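Local structure of phenol hydroxylase component phL (Pseudomonas stutzeri, 3U52) at residues Lys117-His128 with Glu184-Trp195. The protein is probably a helical subunit of a multicomponent phenol hydroxylase, which adds oxygen to the aromatic ring of phenol. Sequence-based numbering, arbitrary orientation.
Sequences KQLLRLLVPLRH and ESKAYWMDDEMW
Leu120 and Arg121, at the end of helix 113-122, lend their carbonyls to side chains of 184-195, joining the turn between helices 113-122 and 126-143 to helix 180-191 in this all-helical hydroxylase fold. Ser185 OG donates to Leu120 O over 2.5 Å, in the carbonyl plane on a lone pair. Trp195 NE1 reaches Arg121 O at 2.8 Å, in the indole plane. Neither carbonyl takes a backbone N-H of its own segment, and Pro125 has none to give, so Ser185 and Trp195 supply the donors.

The short salt bridge is side-on: with CG anti to the backbone N (chi1 177°) and an extended chain, Arg121 brings NE to 2.7 Å and NH2 to 3.0 Å from Asp192 OD2, on its syn side, somewhat out of the carboxylate plane. Lys117 NZ and Glu184 OE1 form a long one, 3.6 Å. Asp192 OD1 accepts from Met194 N in an Asx turn, and Met194 SD sits over one guanidinium face. A methionine in place of Arg121 would probably leave the Asp192 carboxylate without its countercharge and freer to turn.

Arg121 CB covers one face of Tyr188, while Pro125 CB lies over the six-membered ring of Trp195. His128 stacks face-to-face on the Trp189 five-membered ring, centroids 4.0 Å apart, and its ND1 bonds to backbone of another protein's chain. His128 CB stands 3.5 Å from the centroid of the Trp189 six-membered ring.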
loop_
_atom_site.group_PDB
_atom_site.type_symbol
_atom_site.label_atom_id
_atom_site.label_comp_id
_atom_site.label_asym_id
_atom_site.label_seq_id
_atom_site.Cartn_x
_atom_site.Cartn_y
_atom_site.Cartn_z
ATOM N N LYS D 117 28.415 4.931 -37.774
ATOM C CA LYS D 117 29.406 5.958 -37.433
ATOM C C LYS D 117 28.764 7.319 -37.315
ATOM O O LYS D 117 29.115 8.083 -36.438
ATOM C CB LYS D 117 30.588 5.961 -38.401
ATOM C CG LYS D 117 31.732 4.973 -37.991
ATOM C CD LYS D 117 31.223 3.533 -37.615
ATOM C CE LYS D 117 32.337 2.604 -37.119
ATOM N NZ LYS D 117 31.745 1.495 -36.298
ATOM N N GLN D 118 27.795 7.603 -38.183
ATOM C CA GLN D 118 26.984 8.814 -38.085
ATOM C C GLN D 118 26.284 8.923 -36.728
ATOM O O GLN D 118 26.138 10.015 -36.216
ATOM C CB GLN D 118 25.918 8.887 -39.188
ATOM C CG GLN D 118 26.445 9.253 -40.592
ATOM C CD GLN D 118 25.310 9.386 -41.636
ATOM O OE1 GLN D 118 24.655 8.404 -41.985
ATOM N NE2 GLN D 118 25.092 10.603 -42.135
ATOM N N LEU D 119 25.826 7.811 -36.161
ATOM C CA LEU D 119 25.224 7.864 -34.813
ATOM C C LEU D 119 26.255 8.098 -33.735
ATOM O O LEU D 119 26.025 8.866 -32.803
ATOM C CB LEU D 119 24.455 6.588 -34.511
ATOM C CG LEU D 119 23.234 6.301 -35.389
ATOM C CD1 LEU D 119 22.595 5.009 -34.954
ATOM C CD2 LEU D 119 22.207 7.450 -35.365
ATOM N N LEU D 120 27.391 7.424 -33.862
ATOM C CA LEU D 120 28.481 7.574 -32.909
ATOM C C LEU D 120 29.050 8.990 -32.930
ATOM O O LEU D 120 29.628 9.462 -31.937
ATOM C CB LEU D 120 29.576 6.569 -33.212
ATOM C CG LEU D 120 29.175 5.116 -33.006
ATOM C CD1 LEU D 120 30.395 4.184 -33.138
ATOM C CD2 LEU D 120 28.465 4.972 -31.633
ATOM N N ARG D 121 28.895 9.656 -34.074
ATOM C CA ARG D 121 29.491 10.975 -34.301
ATOM C C ARG D 121 28.507 12.116 -34.052
ATOM O O ARG D 121 28.912 13.179 -33.561
ATOM C CB ARG D 121 30.106 11.080 -35.723
ATOM C CG ARG D 121 30.678 12.456 -36.050
ATOM C CD ARG D 121 31.466 12.461 -37.372
ATOM N NE ARG D 121 32.200 13.719 -37.540
ATOM C CZ ARG D 121 31.845 14.720 -38.345
ATOM N NH1 ARG D 121 30.763 14.636 -39.128
ATOM N NH2 ARG D 121 32.612 15.804 -38.392
ATOM N N LEU D 122 27.234 11.912 -34.383
ATOM C CA LEU D 122 26.273 13.013 -34.298
ATOM C C LEU D 122 25.396 12.964 -33.040
ATOM O O LEU D 122 25.012 14.007 -32.527
ATOM C CB LEU D 122 25.392 13.033 -35.545
ATOM C CG LEU D 122 26.196 13.204 -36.841
ATOM C CD1 LEU D 122 25.262 13.113 -38.042
ATOM C CD2 LEU D 122 26.951 14.539 -36.814
ATOM N N LEU D 123 25.118 11.755 -32.561
ATOM C CA LEU D 123 24.142 11.514 -31.468
ATOM C C LEU D 123 24.805 11.113 -30.155
ATOM O O LEU D 123 24.617 11.763 -29.130
ATOM C CB LEU D 123 23.104 10.445 -31.884
ATOM C CG LEU D 123 21.981 10.199 -30.845
ATOM C CD1 LEU D 123 21.195 11.491 -30.641
ATOM C CD2 LEU D 123 21.079 9.088 -31.296
ATOM N N VAL D 124 25.595 10.055 -30.170
ATOM C CA VAL D 124 26.114 9.526 -28.917
ATOM C C VAL D 124 26.943 10.529 -28.077
ATOM O O VAL D 124 26.821 10.502 -26.845
ATOM C CB VAL D 124 26.779 8.109 -29.098
ATOM C CG1 VAL D 124 27.431 7.639 -27.827
ATOM C CG2 VAL D 124 25.701 7.088 -29.578
ATOM N N PRO D 125 27.783 11.413 -28.710
ATOM C CA PRO D 125 28.576 12.296 -27.828
ATOM C C PRO D 125 27.768 13.310 -26.993
ATOM O O PRO D 125 28.289 13.865 -26.027
ATOM C CB PRO D 125 29.586 12.974 -28.781
ATOM C CG PRO D 125 29.635 12.051 -30.021
ATOM C CD PRO D 125 28.171 11.560 -30.118
ATOM N N LEU D 126 26.497 13.506 -27.325
ATOM C CA LEU D 126 25.585 14.216 -26.463
ATOM C C LEU D 126 25.511 13.672 -25.024
ATOM O O LEU D 126 25.101 14.413 -24.147
ATOM C CB LEU D 126 24.167 14.247 -27.064
ATOM C CG LEU D 126 23.973 14.948 -28.423
ATOM C CD1 LEU D 126 22.480 14.940 -28.797
ATOM C CD2 LEU D 126 24.458 16.364 -28.312
ATOM N N ARG D 127 25.889 12.410 -24.766
ATOM C CA ARG D 127 25.993 11.976 -23.365
ATOM C C ARG D 127 26.924 12.832 -22.534
ATOM O O ARG D 127 26.773 12.911 -21.313
ATOM C CB ARG D 127 26.448 10.525 -23.233
ATOM C CG ARG D 127 27.745 10.158 -23.923
ATOM C CD ARG D 127 28.050 8.684 -23.739
ATOM N NE ARG D 127 29.357 8.409 -24.306
ATOM C CZ ARG D 127 30.357 7.786 -23.686
ATOM N NH1 ARG D 127 30.196 7.267 -22.472
ATOM N NH2 ARG D 127 31.507 7.621 -24.331
ATOM N N HIS D 128 27.935 13.432 -23.183
ATOM C CA HIS D 128 28.904 14.272 -22.453
ATOM C C HIS D 128 28.289 15.624 -22.073
ATOM O O HIS D 128 28.566 16.236 -21.021
ATOM C CB HIS D 128 30.168 14.432 -23.309
ATOM C CG HIS D 128 30.796 13.135 -23.721
ATOM N ND1 HIS D 128 31.328 12.233 -22.821
ATOM C CD2 HIS D 128 30.976 12.588 -24.947
ATOM C CE1 HIS D 128 31.835 11.206 -23.480
ATOM N NE2 HIS D 128 31.630 11.404 -24.771
ATOM N N GLU D 184 35.043 4.990 -29.354
ATOM C CA GLU D 184 35.088 5.682 -30.627
ATOM C C GLU D 184 34.404 7.039 -30.548
ATOM O O GLU D 184 34.941 8.038 -31.032
ATOM C CB GLU D 184 34.446 4.804 -31.702
ATOM C CG GLU D 184 34.230 5.502 -33.029
ATOM C CD GLU D 184 33.737 4.567 -34.135
ATOM O OE1 GLU D 184 33.771 3.327 -33.943
ATOM O OE2 GLU D 184 33.306 5.086 -35.192
ATOM N N SER D 185 33.207 7.058 -29.952
ATOM C CA SER D 185 32.382 8.253 -29.835
ATOM C C SER D 185 33.027 9.258 -28.921
ATOM O O SER D 185 32.984 10.424 -29.202
ATOM C CB SER D 185 30.995 7.895 -29.305
ATOM O OG SER D 185 30.117 8.971 -29.509
ATOM N N LYS D 186 33.628 8.811 -27.828
ATOM C CA LYS D 186 34.386 9.719 -26.982
ATOM C C LYS D 186 35.552 10.391 -27.728
ATOM O O LYS D 186 35.813 11.549 -27.504
ATOM C CB LYS D 186 34.908 9.049 -25.741
ATOM C CG LYS D 186 35.351 10.045 -24.667
ATOM C CD LYS D 186 35.147 9.354 -23.349
ATOM C CE LYS D 186 35.590 10.170 -22.166
ATOM N NZ LYS D 186 35.691 9.212 -20.993
ATOM N N ALA D 187 36.211 9.664 -28.619
ATOM C CA ALA D 187 37.280 10.218 -29.428
ATOM C C ALA D 187 36.756 11.347 -30.302
ATOM O O ALA D 187 37.443 12.338 -30.443
ATOM C CB ALA D 187 37.963 9.136 -30.246
ATOM N N TYR D 188 35.527 11.248 -30.834
ATOM C CA TYR D 188 34.903 12.398 -31.555
ATOM C C TYR D 188 34.727 13.655 -30.652
ATOM O O TYR D 188 35.094 14.763 -31.020
ATOM C CB TYR D 188 33.552 12.010 -32.210
ATOM C CG TYR D 188 33.650 10.911 -33.245
ATOM C CD1 TYR D 188 32.866 9.767 -33.160
ATOM C CD2 TYR D 188 34.551 11.013 -34.304
ATOM C CE1 TYR D 188 32.962 8.750 -34.105
ATOM C CE2 TYR D 188 34.666 10.018 -35.254
ATOM C CZ TYR D 188 33.875 8.879 -35.138
ATOM O OH TYR D 188 34.019 7.894 -36.077
ATOM N N TRP D 189 34.153 13.456 -29.469
ATOM C CA TRP D 189 33.975 14.507 -28.468
ATOM C C TRP D 189 35.289 15.238 -28.182
ATOM O O TRP D 189 35.304 16.482 -28.145
ATOM C CB TRP D 189 33.404 13.888 -27.188
ATOM C CG TRP D 189 33.249 14.761 -26.046
ATOM C CD1 TRP D 189 33.973 14.715 -24.877
ATOM C CD2 TRP D 189 32.307 15.820 -25.902
ATOM N NE1 TRP D 189 33.529 15.699 -24.011
ATOM C CE2 TRP D 189 32.517 16.396 -24.624
ATOM C CE3 TRP D 189 31.296 16.355 -26.736
ATOM C CZ2 TRP D 189 31.725 17.441 -24.136
ATOM C CZ3 TRP D 189 30.529 17.428 -26.251
ATOM C CH2 TRP D 189 30.766 17.971 -24.985
ATOM N N MET D 190 36.359 14.480 -28.008
ATOM C CA MET D 190 37.668 15.019 -27.577
ATOM C C MET D 190 38.480 15.670 -28.728
ATOM O O MET D 190 39.124 16.719 -28.529
ATOM C CB MET D 190 38.523 13.949 -26.918
ATOM C CG MET D 190 38.038 13.450 -25.528
ATOM S SD MET D 190 37.840 14.746 -24.309
ATOM C CE MET D 190 39.555 15.109 -23.863
ATOM N N ASP D 191 38.405 15.065 -29.909
ATOM C CA ASP D 191 39.289 15.417 -31.043
ATOM C C ASP D 191 38.642 15.865 -32.354
ATOM O O ASP D 191 39.316 16.473 -33.168
ATOM C CB ASP D 191 40.232 14.259 -31.330
ATOM C CG ASP D 191 41.109 13.912 -30.135
ATOM O OD1 ASP D 191 41.570 14.834 -29.406
ATOM O OD2 ASP D 191 41.333 12.700 -29.907
ATOM N N ASP D 192 37.362 15.558 -32.594
ATOM C CA ASP D 192 36.712 16.031 -33.818
ATOM C C ASP D 192 36.409 17.516 -33.688
ATOM O O ASP D 192 35.769 17.953 -32.734
ATOM C CB ASP D 192 35.421 15.256 -34.130
ATOM C CG ASP D 192 34.845 15.588 -35.516
ATOM O OD1 ASP D 192 34.860 16.764 -35.950
ATOM O OD2 ASP D 192 34.370 14.655 -36.191
ATOM N N GLU D 193 36.834 18.298 -34.678
ATOM C CA GLU D 193 36.620 19.744 -34.645
ATOM C C GLU D 193 35.136 20.129 -34.528
ATOM O O GLU D 193 34.821 21.153 -33.962
ATOM C CB GLU D 193 37.298 20.421 -35.862
ATOM C CG GLU D 193 36.757 19.897 -37.220
ATOM C CD GLU D 193 37.412 20.579 -38.435
ATOM O OE1 GLU D 193 36.736 21.437 -39.071
ATOM O OE2 GLU D 193 38.598 20.262 -38.729
ATOM N N MET D 194 34.251 19.296 -35.060
ATOM C CA MET D 194 32.802 19.486 -35.019
ATOM C C MET D 194 32.306 19.647 -33.577
ATOM O O MET D 194 31.390 20.451 -33.337
ATOM C CB MET D 194 32.127 18.250 -35.610
ATOM C CG MET D 194 30.700 18.448 -36.162
ATOM S SD MET D 194 29.792 16.862 -36.084
ATOM C CE MET D 194 29.146 17.072 -34.441
ATOM N N TRP D 195 32.889 18.887 -32.625
ATOM C CA TRP D 195 32.443 18.931 -31.215
ATOM C C TRP D 195 33.123 19.984 -30.373
ATOM O O TRP D 195 32.717 20.200 -29.209
ATOM C CB TRP D 195 32.567 17.552 -30.521
ATOM C CG TRP D 195 31.547 16.661 -31.045
ATOM C CD1 TRP D 195 31.700 15.725 -32.020
ATOM C CD2 TRP D 195 30.151 16.671 -30.698
ATOM N NE1 TRP D 195 30.469 15.114 -32.287
ATOM C CE2 TRP D 195 29.509 15.695 -31.500
ATOM C CE3 TRP D 195 29.385 17.408 -29.782
ATOM C CZ2 TRP D 195 28.127 15.444 -31.423
ATOM C CZ3 TRP D 195 28.019 17.159 -29.694
ATOM C CH2 TRP D 195 27.406 16.170 -30.504
#